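Local coordinates for protein ATP-dependent DNA helicase PIF1 (Candida albicans, PDB 7OTJ) that probably couples ATP hydrolysis to 5'-3' DNA unwinding, resolving G-quadruplexes and forked RNA-DNA hybrids to keep nuclear and mitochondrial genomes stable, at residues K119-A124 and W176-Q181; I88-K93 and E429-T434; P233-A238 and S248-T253; D303-G308 and V406-P411. All coordinates share one frame; numbering follows the deposited sequence.

How the interactions relate
Interaction 1 and the 88-93 side of interaction 2 lie in the N-terminal RecA-like domain. Their centres are about 25 Å apart, and they meet where I123 CG2 packs on I88 CD1 at 4.0 Å. Interaction 2 also reaches into the antiparallel sheet that carries interaction 4: its hairpin leads into strand 435-446, whose L444 touches F408. Interaction 3 belongs to the second RecA-like domain, its centre about 41 Å from that of interaction 1 and about 21 Å from that of interaction 4. Along the chain, 88-93 comes first and 429-434 last, with contacts 1, 3 and 4 following in that order between them. Interaction 2 thus joins two domains, through segments 336 residues apart in the chain.

Interaction 1 of 4, residues K119-A124 and W176-Q181; sequences KLNEIA and WKETIQ
A single polar bridge between two helices, N121 to E178, marks this contact in the N-terminal RecA-like (P-loop NTPase) domain. Helix 114-128 follows strand 103-107 of the six-stranded parallel sheet, and helix 174-179 leads into the edge strand 182-186. The backbones stay well apart: the nearest CA atoms, those of N121 and W176, are 8.9 Å from each other, and just 84 Å² is buried, so the side chains must span the gap from opposite directions. N121 swings its amide away from its own backbone N (chi1 -168°), while E178 stretches out beyond CG. The amide is anchored at both ends, because OD1 accepts from the backbone N of F134, which fixes its rotation and leaves ND2 facing the glutamate. E178 OE2 has a second partner in K125, whose NZ forms a salt bridge with it; this positive charge probably favours the ionised carboxylate. Elsewhere on the helix, T179 packs on P133, F134 and L139, and W176 on A141, seating the short helix against the sheet. N121 ND2 donates to E178 OE2 at 2.7 Å and 170°, within its own amide plane, meeting the oxygen on the anti side and tilted 34° out of the carboxylate plane.

Interaction 2 of 4, residues I88-K93 and E429-T434; sequences IKRNKK and EDEDGT
E431 folds back at its second torsion (chi2 84°) and R90 bends at its third (chi3 -57°), and these two kinks bring carboxylate and guanidinium together. The resulting salt bridge is loose: R90 NE lies 3.5 Å from E431 OE1, a weak hydrogen bond, and 3.6 Å separates the same NE from E431 OE2. The carboxylate sits at the guanidinium edge with the two planes 74° apart, so it does not form the flat, two-pronged pairing of an in-plane carboxylate. The aliphatic part of E431 packs on the backbone of R90 and N91. E431 CB comes within 3.2 Å of R90 O and E431 CG within 3.3 Å of N91 N, where the chains approach to 4.9 Å between the CA atoms of N91 and E431. Both backbones turn at this point. N91 is the first residue past one helix, the centre of an inverse gamma turn and the N-cap of the next helix, its OD1 accepting from A94 N and weakly from K93 N. Opposite it, E431 occupies a type I turn from D430 to G433, closed by G433 N donating to D430 O at 2.7 Å. At the surface, the contact thus sets the junction between helices 81-90 and 92-100 of the N-terminal RecA-like domain against the beta hairpin linking strands 424-429 and 435-446, while I88 packs inward on I123 and L127 of helix 114-128.

Interaction 3 of 4, residues P233-A238 and S248-T253; sequences PSELYA and SRKLNT
Strand 234-237 and the last turns of helix 240-253 stand well separated, the nearest CA atoms, E235 and K250, being 10.7 Å apart. The two elements follow one another as strand and helix in the second RecA-like domain, where the strand lies inside a four-stranded parallel sheet between 449-451 and 463-466. Long side chains close the distance. E235 runs extended beyond CG, and K250 approaches from the opposite direction, its chain folded at chi2 (-75°) and again at chi4 (-68°) to turn the ammonium toward the strand. K250 NZ meets E235 OE1 at 3.2 Å in a salt bridge whose hydrogen bond is weak, and K250 CE flanks the same oxygen at 3.3 Å. R249 adds a second positive charge: E235 OE1 lies at its guanidinium edge, near the plane, 4.3 Å from R249 NH1 and so beyond a salt bridge. The Y237 hydroxyl approaches the other oxygen, OE2, although the modelled spacing is too short to be taken literally. K250 also touches W448, and A246 touches E235. With K250 bridged to OE1 and R249 nearby, the buried glutamate is probably favoured in its ionised form, its charge partly balanced by the helix.

Interaction 4 of 4, residues D303-G308 and V406-P411; sequences DQLVNG and VKFLLP
Van der Waals packing, part apolar and part of a glutamine on aliphatic groups, carries this contact, which seats the loop 303-308 against strand 404-409 and the residues that follow, in the curled antiparallel sheet; the loop belongs to the 2B domain, an SH3-like fold. The first kind of interaction is CH-pi. L305 sends CD1 over one face of the F408 ring, 3.8 Å from the centroid and 18° off the normal, with CD2 lying nearer the ring rim, 3.9 Å from F408 CD2. The first torsion of L305 (chi1 171°) carries its branch toward the strand. The ring is sandwiched, since V406 CG1 sits against its opposite face, and C297 of strand 294-297 and L444 of strand 435-446 pack on F408 as well. The second kind is the lean of a polar side chain on aliphatic groups. Q304 extends across L410, its CG 3.6 Å from L410 CD2 and its NE2 3.3 Å from L410 CD1. R417 of the paired strand 416-420 touches Q304, L305 and L410. The third is ring against main chain: P411 sets its pyrrolidine by the backbone carbonyl of Q304, with P411 CD 3.0 Å from Q304 O.

Interaction 1 of 4, residues K119-A124 and W176-Q181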
loop_
_atom_site.group_PDB
_atom_site.type_symbol
_atom_site.label_atom_id
_atom_site.label_comp_id
_atom_site.label_asym_id
_atom_site.label_seq_id
_atom_site.Cartn_x
_atom_site.Cartn_y
_atom_site.Cartn_z
ATOM N N LYS A 119 15.666 -14.533 -0.826
ATOM C CA LYS A 119 15.923 -14.474 -2.261
ATOM C C LYS A 119 16.497 -13.119 -2.651
ATOM O O LYS A 119 17.487 -13.037 -3.385
ATOM C CB LYS A 119 14.641 -14.754 -3.047
ATOM C CG LYS A 119 14.065 -16.148 -2.851
ATOM C CD LYS A 119 12.815 -16.352 -3.695
ATOM C CE LYS A 119 12.431 -17.817 -3.759
ATOM N NZ LYS A 119 11.244 -18.031 -4.628
ATOM N N LEU A 120 15.887 -12.037 -2.160
ATOM C CA LEU A 120 16.414 -10.707 -2.444
ATOM C C LEU A 120 17.860 -10.588 -1.989
ATOM O O LEU A 120 18.682 -9.972 -2.676
ATOM C CB LEU A 120 15.550 -9.646 -1.766
ATOM C CG LEU A 120 14.153 -9.466 -2.367
ATOM C CD1 LEU A 120 13.258 -8.638 -1.453
ATOM C CD2 LEU A 120 14.260 -8.832 -3.744
ATOM N N ASN A 121 18.188 -11.177 -0.836
ATOM C CA ASN A 121 19.559 -11.139 -0.339
ATOM C C ASN A 121 20.519 -11.821 -1.310
ATOM O O ASN A 121 21.535 -11.240 -1.707
ATOM C CB ASN A 121 19.626 -11.790 1.040
ATOM C CG ASN A 121 20.946 -11.534 1.740
ATOM O OD1 ASN A 121 21.681 -10.611 1.382
ATOM N ND2 ASN A 121 21.253 -12.345 2.746
ATOM N N GLU A 122 20.193 -13.053 -1.717
ATOM C CA GLU A 122 21.047 -13.794 -2.642
ATOM C C GLU A 122 21.146 -13.091 -3.987
ATOM O O GLU A 122 22.210 -13.090 -4.616
ATOM C CB GLU A 122 20.523 -15.220 -2.819
ATOM C CG GLU A 122 20.514 -16.042 -1.526
ATOM C CD GLU A 122 20.168 -17.512 -1.745
ATOM O OE1 GLU A 122 19.928 -18.214 -0.740
ATOM O OE2 GLU A 122 20.143 -17.968 -2.910
ATOM N N ILE A 123 20.051 -12.481 -4.442
ATOM C CA ILE A 123 20.061 -11.818 -5.742
ATOM C C ILE A 123 20.917 -10.564 -5.680
ATOM O O ILE A 123 21.687 -10.275 -6.605
ATOM C CB ILE A 123 18.621 -11.504 -6.197
ATOM C CG1 ILE A 123 18.035 -12.701 -6.943
ATOM C CG2 ILE A 123 18.583 -10.275 -7.089
ATOM C CD1 ILE A 123 16.748 -13.222 -6.377
ATOM N N ALA A 124 20.811 -9.815 -4.582
ATOM C CA ALA A 124 21.660 -8.646 -4.387
ATOM C C ALA A 124 23.135 -9.011 -4.498
ATOM O O ALA A 124 23.888 -8.376 -5.244
ATOM C CB ALA A 124 21.365 -8.017 -3.026
ATOM N N TRP A 176 17.693 -11.232 7.232
ATOM C CA TRP A 176 17.469 -10.247 8.283
ATOM C C TRP A 176 18.586 -10.278 9.319
ATOM O O TRP A 176 19.127 -9.233 9.698
ATOM C CB TRP A 176 16.120 -10.514 8.948
ATOM C CG TRP A 176 15.730 -9.546 10.005
ATOM C CD1 TRP A 176 16.126 -9.548 11.311
ATOM C CD2 TRP A 176 14.834 -8.438 9.858
ATOM N NE1 TRP A 176 15.540 -8.496 11.986
ATOM C CE2 TRP A 176 14.741 -7.803 11.112
ATOM C CE3 TRP A 176 14.102 -7.920 8.784
ATOM C CZ2 TRP A 176 13.952 -6.680 11.317
ATOM C CZ3 TRP A 176 13.316 -6.804 8.993
ATOM C CH2 TRP A 176 13.249 -6.197 10.248
ATOM N N LYS A 177 18.952 -11.476 9.780
ATOM C CA LYS A 177 19.864 -11.579 10.914
ATOM C C LYS A 177 21.275 -11.124 10.564
ATOM O O LYS A 177 21.988 -10.606 11.430
ATOM C CB LYS A 177 19.872 -13.013 11.442
ATOM C CG LYS A 177 18.497 -13.504 11.836
ATOM C CD LYS A 177 18.533 -14.912 12.403
ATOM C CE LYS A 177 17.131 -15.400 12.748
ATOM N NZ LYS A 177 17.130 -16.800 13.247
ATOM N N GLU A 178 21.701 -11.306 9.317
ATOM C CA GLU A 178 23.042 -10.893 8.933
ATOM C C GLU A 178 23.105 -9.450 8.441
ATOM O O GLU A 178 24.199 -8.879 8.397
ATOM C CB GLU A 178 23.606 -11.838 7.863
ATOM C CG GLU A 178 23.088 -11.578 6.474
ATOM C CD GLU A 178 23.803 -12.399 5.430
ATOM O OE1 GLU A 178 24.688 -13.203 5.798
ATOM O OE2 GLU A 178 23.484 -12.238 4.235
ATOM N N THR A 179 21.969 -8.829 8.119
ATOM C CA THR A 179 21.968 -7.469 7.585
ATOM C C THR A 179 21.575 -6.423 8.621
ATOM O O THR A 179 22.265 -5.407 8.760
ATOM C CB THR A 179 21.034 -7.354 6.377
ATOM O OG1 THR A 179 21.338 -8.379 5.426
ATOM C CG2 THR A 179 21.222 -6.002 5.720
ATOM N N ILE A 180 20.456 -6.631 9.322
ATOM C CA ILE A 180 19.977 -5.658 10.304
ATOM C C ILE A 180 20.986 -5.567 11.438
ATOM O O ILE A 180 21.289 -6.562 12.105
ATOM C CB ILE A 180 18.584 -6.047 10.819
ATOM C CG1 ILE A 180 17.568 -6.022 9.680
ATOM C CG2 ILE A 180 18.142 -5.135 11.959
ATOM C CD1 ILE A 180 17.450 -4.676 9.007
ATOM N N GLN A 181 21.544 -4.378 11.638
ATOM C CA GLN A 181 22.555 -4.180 12.665
ATOM C C GLN A 181 22.013 -3.523 13.925
ATOM O O GLN A 181 22.655 -3.608 14.978
ATOM C CB GLN A 181 23.708 -3.337 12.114
ATOM C CG GLN A 181 24.257 -3.852 10.799
ATOM C CD GLN A 181 25.384 -2.990 10.281
ATOM O OE1 GLN A 181 25.175 -2.101 9.452
ATOM N NE2 GLN A 181 26.593 -3.240 10.779
#

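Interaction 2 of 4, residues I88-K93 and E429-T434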
loop_
_atom_site.group_PDB
_atom_site.type_symbol
_atom_site.label_atom_id
_atom_site.label_comp_id
_atom_site.label_asym_id
_atom_site.label_seq_id
_atom_site.Cartn_x
_atom_site.Cartn_y
_atom_site.Cartn_z
ATOM N N ILE A 88 15.840 -11.265 -13.986
ATOM C CA ILE A 88 16.224 -9.893 -13.675
ATOM C C ILE A 88 17.324 -9.414 -14.610
ATOM O O ILE A 88 17.364 -8.234 -14.979
ATOM C CB ILE A 88 16.631 -9.792 -12.195
ATOM C CG1 ILE A 88 15.412 -10.091 -11.316
ATOM C CG2 ILE A 88 17.212 -8.418 -11.882
ATOM C CD1 ILE A 88 15.706 -10.159 -9.845
ATOM N N LYS A 89 18.213 -10.315 -15.036
ATOM C CA LYS A 89 19.279 -9.906 -15.944
ATOM C C LYS A 89 18.749 -9.592 -17.339
ATOM O O LYS A 89 19.373 -8.818 -18.075
ATOM C CB LYS A 89 20.356 -10.990 -16.019
ATOM C CG LYS A 89 21.279 -11.019 -14.809
ATOM C CD LYS A 89 22.387 -12.045 -14.963
ATOM C CE LYS A 89 23.304 -12.052 -13.750
ATOM N NZ LYS A 89 24.417 -13.036 -13.886
ATOM N N ARG A 90 17.610 -10.178 -17.721
ATOM C CA ARG A 90 16.991 -9.833 -18.999
ATOM C C ARG A 90 16.350 -8.451 -18.960
ATOM O O ARG A 90 16.313 -7.757 -19.983
ATOM C CB ARG A 90 15.964 -10.892 -19.401
ATOM C CG ARG A 90 16.554 -12.254 -19.768
ATOM C CD ARG A 90 15.494 -13.158 -20.389
ATOM N NE ARG A 90 14.341 -13.357 -19.514
ATOM C CZ ARG A 90 14.175 -14.402 -18.716
ATOM N NH1 ARG A 90 15.076 -15.372 -18.650
ATOM N NH2 ARG A 90 13.075 -14.485 -17.975
ATOM N N ASN A 91 15.796 -8.061 -17.813
ATOM C CA ASN A 91 15.254 -6.719 -17.600
ATOM C C ASN A 91 16.430 -5.789 -17.326
ATOM O O ASN A 91 16.831 -5.579 -16.178
ATOM C CB ASN A 91 14.259 -6.726 -16.444
ATOM C CG ASN A 91 13.516 -5.406 -16.290
ATOM O OD1 ASN A 91 13.877 -4.395 -16.893
ATOM N ND2 ASN A 91 12.473 -5.414 -15.467
ATOM N N LYS A 92 16.997 -5.227 -18.395
ATOM C CA LYS A 92 18.166 -4.371 -18.233
ATOM C C LYS A 92 17.853 -3.100 -17.456
ATOM O O LYS A 92 18.771 -2.484 -16.903
ATOM C CB LYS A 92 18.769 -4.037 -19.596
ATOM C CG LYS A 92 19.630 -5.164 -20.146
ATOM C CD LYS A 92 20.671 -5.596 -19.116
ATOM C CE LYS A 92 21.671 -6.600 -19.690
ATOM N NZ LYS A 92 22.551 -6.012 -20.739
ATOM N N LYS A 93 16.581 -2.715 -17.364
ATOM C CA LYS A 93 16.231 -1.589 -16.509
ATOM C C LYS A 93 16.328 -1.976 -15.038
ATOM O O LYS A 93 16.893 -1.230 -14.229
ATOM C CB LYS A 93 14.825 -1.095 -16.856
ATOM C CG LYS A 93 14.181 -0.210 -15.798
ATOM C CD LYS A 93 12.715 0.067 -16.124
ATOM C CE LYS A 93 11.895 -1.220 -16.213
ATOM N NZ LYS A 93 11.936 -2.026 -14.959
ATOM N N GLU A 429 4.510 -7.374 -20.197
ATOM C CA GLU A 429 5.479 -7.308 -21.281
ATOM C C GLU A 429 6.585 -8.328 -21.066
ATOM O O GLU A 429 6.665 -8.995 -20.032
ATOM C CB GLU A 429 6.085 -5.901 -21.413
ATOM C CG GLU A 429 5.129 -4.848 -21.961
ATOM C CD GLU A 429 5.787 -3.489 -22.125
ATOM O OE1 GLU A 429 5.070 -2.467 -22.052
ATOM O OE2 GLU A 429 7.020 -3.443 -22.323
ATOM N N ASP A 430 7.438 -8.441 -22.077
ATOM C CA ASP A 430 8.707 -9.133 -21.962
ATOM C C ASP A 430 9.817 -8.092 -21.983
ATOM O O ASP A 430 9.642 -6.973 -22.474
ATOM C CB ASP A 430 8.903 -10.162 -23.089
ATOM C CG ASP A 430 9.131 -9.521 -24.454
ATOM O OD1 ASP A 430 8.823 -8.325 -24.633
ATOM O OD2 ASP A 430 9.610 -10.232 -25.365
ATOM N N GLU A 431 10.962 -8.477 -21.419
ATOM C CA GLU A 431 12.049 -7.533 -21.188
ATOM C C GLU A 431 12.424 -6.742 -22.438
ATOM O O GLU A 431 12.901 -5.607 -22.333
ATOM C CB GLU A 431 13.256 -8.287 -20.634
ATOM C CG GLU A 431 12.986 -8.980 -19.294
ATOM C CD GLU A 431 12.332 -10.349 -19.437
ATOM O OE1 GLU A 431 12.213 -10.844 -20.579
ATOM O OE2 GLU A 431 11.936 -10.929 -18.403
ATOM N N ASP A 432 12.202 -7.305 -23.623
ATOM C CA ASP A 432 12.553 -6.592 -24.843
ATOM C C ASP A 432 11.533 -5.534 -25.240
ATOM O O ASP A 432 11.848 -4.676 -26.069
ATOM C CB ASP A 432 12.747 -7.574 -25.994
ATOM C CG ASP A 432 14.111 -8.228 -25.965
ATOM O OD1 ASP A 432 15.051 -7.641 -25.383
ATOM O OD2 ASP A 432 14.242 -9.328 -26.529
ATOM N N GLY A 433 10.323 -5.581 -24.696
ATOM C CA GLY A 433 9.323 -4.572 -25.003
ATOM C C GLY A 433 8.090 -5.094 -25.706
ATOM O O GLY A 433 7.184 -4.299 -25.995
ATOM N N THR A 434 8.007 -6.387 -26.002
ATOM C CA THR A 434 6.849 -6.946 -26.688
ATOM C C THR A 434 5.717 -7.125 -25.685
ATOM O O THR A 434 5.845 -7.893 -24.725
ATOM C CB THR A 434 7.212 -8.279 -27.341
ATOM O OG1 THR A 434 8.244 -8.072 -28.315
ATOM C CG2 THR A 434 6.003 -8.895 -28.015
#

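Interaction 3 of 4, residues P233-A238 and S248-T253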
loop_
_atom_site.group_PDB
_atom_site.type_symbol
_atom_site.label_atom_id
_atom_site.label_comp_id
_atom_site.label_asym_id
_atom_site.label_seq_id
_atom_site.Cartn_x
_atom_site.Cartn_y
_atom_site.Cartn_z
ATOM N N PRO A 233 -17.340 8.828 4.898
ATOM C CA PRO A 233 -16.428 8.021 5.720
ATOM C C PRO A 233 -15.941 6.786 4.972
ATOM O O PRO A 233 -16.696 6.133 4.246
ATOM C CB PRO A 233 -17.293 7.636 6.930
ATOM C CG PRO A 233 -18.691 7.652 6.409
ATOM C CD PRO A 233 -18.744 8.708 5.331
ATOM N N SER A 234 -14.655 6.479 5.142
ATOM C CA SER A 234 -14.083 5.292 4.525
ATOM C C SER A 234 -14.577 4.036 5.233
ATOM O O SER A 234 -14.806 4.028 6.444
ATOM C CB SER A 234 -12.554 5.332 4.576
ATOM O OG SER A 234 -12.041 6.529 4.022
ATOM N N GLU A 235 -14.764 2.972 4.459
ATOM C CA GLU A 235 -15.231 1.697 4.988
ATOM C C GLU A 235 -14.119 0.658 4.860
ATOM O O GLU A 235 -13.622 0.407 3.755
ATOM C CB GLU A 235 -16.496 1.247 4.254
ATOM C CG GLU A 235 -17.641 2.265 4.302
ATOM C CD GLU A 235 -18.964 1.710 3.788
ATOM O OE1 GLU A 235 -19.828 2.508 3.360
ATOM O OE2 GLU A 235 -19.142 0.474 3.810
ATOM N N LEU A 236 -13.754 0.035 5.979
ATOM C CA LEU A 236 -12.727 -0.998 6.006
ATOM C C LEU A 236 -13.368 -2.355 6.253
ATOM O O LEU A 236 -14.193 -2.498 7.157
ATOM C CB LEU A 236 -11.688 -0.717 7.095
ATOM C CG LEU A 236 -10.891 0.580 6.984
ATOM C CD1 LEU A 236 -9.814 0.630 8.053
ATOM C CD2 LEU A 236 -10.288 0.705 5.597
ATOM N N TYR A 237 -12.955 -3.355 5.475
ATOM C CA TYR A 237 -13.436 -4.721 5.629
ATOM C C TYR A 237 -12.265 -5.684 5.506
ATOM O O TYR A 237 -11.195 -5.336 5.002
ATOM C CB TYR A 237 -14.496 -5.079 4.588
ATOM C CG TYR A 237 -15.710 -4.185 4.612
ATOM C CD1 TYR A 237 -15.745 -3.022 3.864
ATOM C CD2 TYR A 237 -16.821 -4.504 5.386
ATOM C CE1 TYR A 237 -16.847 -2.199 3.883
ATOM C CE2 TYR A 237 -17.927 -3.686 5.407
ATOM C CZ TYR A 237 -17.935 -2.533 4.653
ATOM O OH TYR A 237 -19.033 -1.706 4.671
ATOM N N ALA A 238 -12.481 -6.910 5.976
ATOM C CA ALA A 238 -11.423 -7.910 5.928
ATOM C C ALA A 238 -11.286 -8.526 4.541
ATOM O O ALA A 238 -10.174 -8.852 4.114
ATOM C CB ALA A 238 -11.682 -9.002 6.965
ATOM N N SER A 248 -20.668 -1.534 -4.189
ATOM C CA SER A 248 -21.864 -1.706 -5.008
ATOM C C SER A 248 -23.083 -1.057 -4.363
ATOM O O SER A 248 -23.800 -0.287 -5.012
ATOM C CB SER A 248 -22.122 -3.192 -5.259
ATOM O OG SER A 248 -21.056 -3.787 -5.976
ATOM N N ARG A 249 -23.346 -1.369 -3.090
ATOM C CA ARG A 249 -24.517 -0.801 -2.427
ATOM C C ARG A 249 -24.453 0.722 -2.405
ATOM O O ARG A 249 -25.468 1.393 -2.623
ATOM C CB ARG A 249 -24.667 -1.377 -1.016
ATOM C CG ARG A 249 -23.478 -1.170 -0.106
ATOM C CD ARG A 249 -23.681 -1.854 1.236
ATOM N NE ARG A 249 -24.794 -1.277 1.981
ATOM C CZ ARG A 249 -24.691 -0.234 2.795
ATOM N NH1 ARG A 249 -23.535 0.382 2.985
ATOM N NH2 ARG A 249 -25.775 0.201 3.436
ATOM N N LYS A 250 -23.263 1.287 -2.180
ATOM C CA LYS A 250 -23.120 2.739 -2.223
ATOM C C LYS A 250 -23.434 3.280 -3.612
ATOM O O LYS A 250 -24.133 4.290 -3.751
ATOM C CB LYS A 250 -21.706 3.141 -1.803
ATOM C CG LYS A 250 -21.478 3.173 -0.303
ATOM C CD LYS A 250 -22.131 4.396 0.320
ATOM C CE LYS A 250 -21.994 4.396 1.831
ATOM N NZ LYS A 250 -22.794 3.305 2.452
ATOM N N LEU A 251 -22.935 2.611 -4.654
ATOM C CA LEU A 251 -23.248 3.033 -6.016
ATOM C C LEU A 251 -24.734 2.870 -6.322
ATOM O O LEU A 251 -25.333 3.724 -6.986
ATOM C CB LEU A 251 -22.400 2.256 -7.024
ATOM C CG LEU A 251 -22.510 2.734 -8.479
ATOM C CD1 LEU A 251 -21.777 4.054 -8.677
ATOM C CD2 LEU A 251 -22.017 1.691 -9.468
ATOM N N ASN A 252 -25.349 1.783 -5.841
ATOM C CA ASN A 252 -26.732 1.480 -6.197
ATOM C C ASN A 252 -27.736 2.405 -5.521
ATOM O O ASN A 252 -28.897 2.446 -5.943
ATOM C CB ASN A 252 -27.064 0.027 -5.846
ATOM C CG ASN A 252 -26.566 -0.957 -6.888
ATOM O OD1 ASN A 252 -26.460 -0.629 -8.069
ATOM N ND2 ASN A 252 -26.266 -2.176 -6.453
ATOM N N THR A 253 -27.327 3.143 -4.487
ATOM C CA THR A 253 -28.242 4.091 -3.861
ATOM C C THR A 253 -28.316 5.389 -4.657
ATOM O O THR A 253 -29.396 5.980 -4.791
ATOM C CB THR A 253 -27.824 4.358 -2.410
ATOM O OG1 THR A 253 -26.455 4.778 -2.362
ATOM C CG2 THR A 253 -27.994 3.102 -1.565
#

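Interaction 4 of 4, residues D303-G308 and V406-P411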
loop_
_atom_site.group_PDB
_atom_site.type_symbol
_atom_site.label_atom_id
_atom_site.label_comp_id
_atom_site.label_asym_id
_atom_site.label_seq_id
_atom_site.Cartn_x
_atom_site.Cartn_y
_atom_site.Cartn_z
ATOM N N ASP A 303 2.789 15.295 -10.415
ATOM C CA ASP A 303 3.440 15.319 -9.117
ATOM C C ASP A 303 2.434 15.545 -7.999
ATOM O O ASP A 303 2.713 15.200 -6.846
ATOM C CB ASP A 303 4.511 16.413 -9.095
ATOM C CG ASP A 303 5.403 16.335 -7.873
ATOM O OD1 ASP A 303 5.479 15.250 -7.256
ATOM O OD2 ASP A 303 6.024 17.362 -7.527
ATOM N N GLN A 304 1.265 16.095 -8.325
ATOM C CA GLN A 304 0.192 16.345 -7.374
ATOM C C GLN A 304 -0.884 15.269 -7.407
ATOM O O GLN A 304 -1.366 14.849 -6.354
ATOM C CB GLN A 304 -0.439 17.714 -7.643
ATOM C CG GLN A 304 -0.817 18.482 -6.388
ATOM C CD GLN A 304 -1.165 19.932 -6.673
ATOM O OE1 GLN A 304 -1.223 20.352 -7.829
ATOM N NE2 GLN A 304 -1.390 20.705 -5.617
ATOM N N LEU A 305 -1.259 14.794 -8.589
ATOM C CA LEU A 305 -2.251 13.734 -8.731
ATOM C C LEU A 305 -1.505 12.428 -8.976
ATOM O O LEU A 305 -0.897 12.242 -10.035
ATOM C CB LEU A 305 -3.217 14.044 -9.872
ATOM C CG LEU A 305 -4.176 12.929 -10.284
ATOM C CD1 LEU A 305 -5.047 12.515 -9.111
ATOM C CD2 LEU A 305 -5.026 13.384 -11.459
ATOM N N VAL A 306 -1.547 11.528 -7.994
ATOM C CA VAL A 306 -0.747 10.314 -8.004
ATOM C C VAL A 306 -1.649 9.114 -7.739
ATOM O O VAL A 306 -2.839 9.252 -7.448
ATOM C CB VAL A 306 0.400 10.366 -6.972
ATOM C CG1 VAL A 306 1.275 11.580 -7.219
ATOM C CG2 VAL A 306 -0.157 10.391 -5.562
ATOM N N ASN A 307 -1.057 7.923 -7.868
ATOM C CA ASN A 307 -1.749 6.678 -7.548
ATOM C C ASN A 307 -2.198 6.684 -6.094
ATOM O O ASN A 307 -1.397 6.904 -5.182
ATOM C CB ASN A 307 -0.825 5.482 -7.814
ATOM C CG ASN A 307 -1.550 4.131 -7.752
ATOM O OD1 ASN A 307 -2.312 3.848 -6.828
ATOM N ND2 ASN A 307 -1.290 3.286 -8.742
ATOM N N GLY A 308 -3.484 6.423 -5.881
ATOM C CA GLY A 308 -4.078 6.435 -4.562
ATOM C C GLY A 308 -4.903 7.665 -4.247
ATOM O O GLY A 308 -5.677 7.636 -3.283
ATOM N N VAL A 406 -13.662 14.290 -12.996
ATOM C CA VAL A 406 -13.381 13.903 -11.618
ATOM C C VAL A 406 -12.627 15.026 -10.917
ATOM O O VAL A 406 -11.654 15.563 -11.458
ATOM C CB VAL A 406 -12.583 12.588 -11.548
ATOM C CG1 VAL A 406 -12.390 12.167 -10.104
ATOM C CG2 VAL A 406 -13.297 11.491 -12.329
ATOM N N LYS A 407 -13.074 15.363 -9.709
ATOM C CA LYS A 407 -12.436 16.362 -8.860
ATOM C C LYS A 407 -11.642 15.639 -7.777
ATOM O O LYS A 407 -12.221 14.919 -6.959
ATOM C CB LYS A 407 -13.484 17.282 -8.233
ATOM C CG LYS A 407 -12.929 18.255 -7.207
ATOM C CD LYS A 407 -14.024 18.785 -6.289
ATOM C CE LYS A 407 -14.615 17.679 -5.421
ATOM N NZ LYS A 407 -13.595 16.993 -4.572
ATOM N N PHE A 408 -10.330 15.858 -7.755
ATOM C CA PHE A 408 -9.404 15.079 -6.936
ATOM C C PHE A 408 -8.887 15.928 -5.778
ATOM O O PHE A 408 -8.316 17.003 -5.999
ATOM C CB PHE A 408 -8.227 14.572 -7.771
ATOM C CG PHE A 408 -8.555 13.401 -8.660
ATOM C CD1 PHE A 408 -8.749 12.139 -8.123
ATOM C CD2 PHE A 408 -8.630 13.555 -10.037
ATOM C CE1 PHE A 408 -9.035 11.057 -8.937
ATOM C CE2 PHE A 408 -8.916 12.475 -10.857
ATOM C CZ PHE A 408 -9.116 11.225 -10.306
ATOM N N LEU A 409 -9.088 15.445 -4.553
ATOM C CA LEU A 409 -8.502 16.059 -3.362
ATOM C C LEU A 409 -6.988 15.893 -3.396
ATOM O O LEU A 409 -6.477 14.772 -3.293
ATOM C CB LEU A 409 -9.081 15.442 -2.092
ATOM C CG LEU A 409 -10.503 15.828 -1.676
ATOM C CD1 LEU A 409 -11.557 15.040 -2.451
ATOM C CD2 LEU A 409 -10.687 15.655 -0.174
ATOM N N LEU A 410 -6.264 17.002 -3.525
ATOM C CA LEU A 410 -4.822 16.942 -3.673
ATOM C C LEU A 410 -4.172 16.550 -2.348
ATOM O O LEU A 410 -4.796 16.651 -1.289
ATOM C CB LEU A 410 -4.297 18.297 -4.135
ATOM C CG LEU A 410 -4.939 18.826 -5.414
ATOM C CD1 LEU A 410 -4.666 20.310 -5.574
ATOM C CD2 LEU A 410 -4.430 18.042 -6.614
ATOM N N PRO A 411 -2.906 16.098 -2.374
ATOM C CA PRO A 411 -2.243 15.738 -1.114
ATOM C C PRO A 411 -1.870 16.962 -0.298
ATOM O O PRO A 411 -0.700 17.181 0.026
ATOM C CB PRO A 411 -1.001 14.968 -1.577
ATOM C CG PRO A 411 -0.717 15.511 -2.927
ATOM C CD PRO A 411 -2.065 15.778 -3.540
#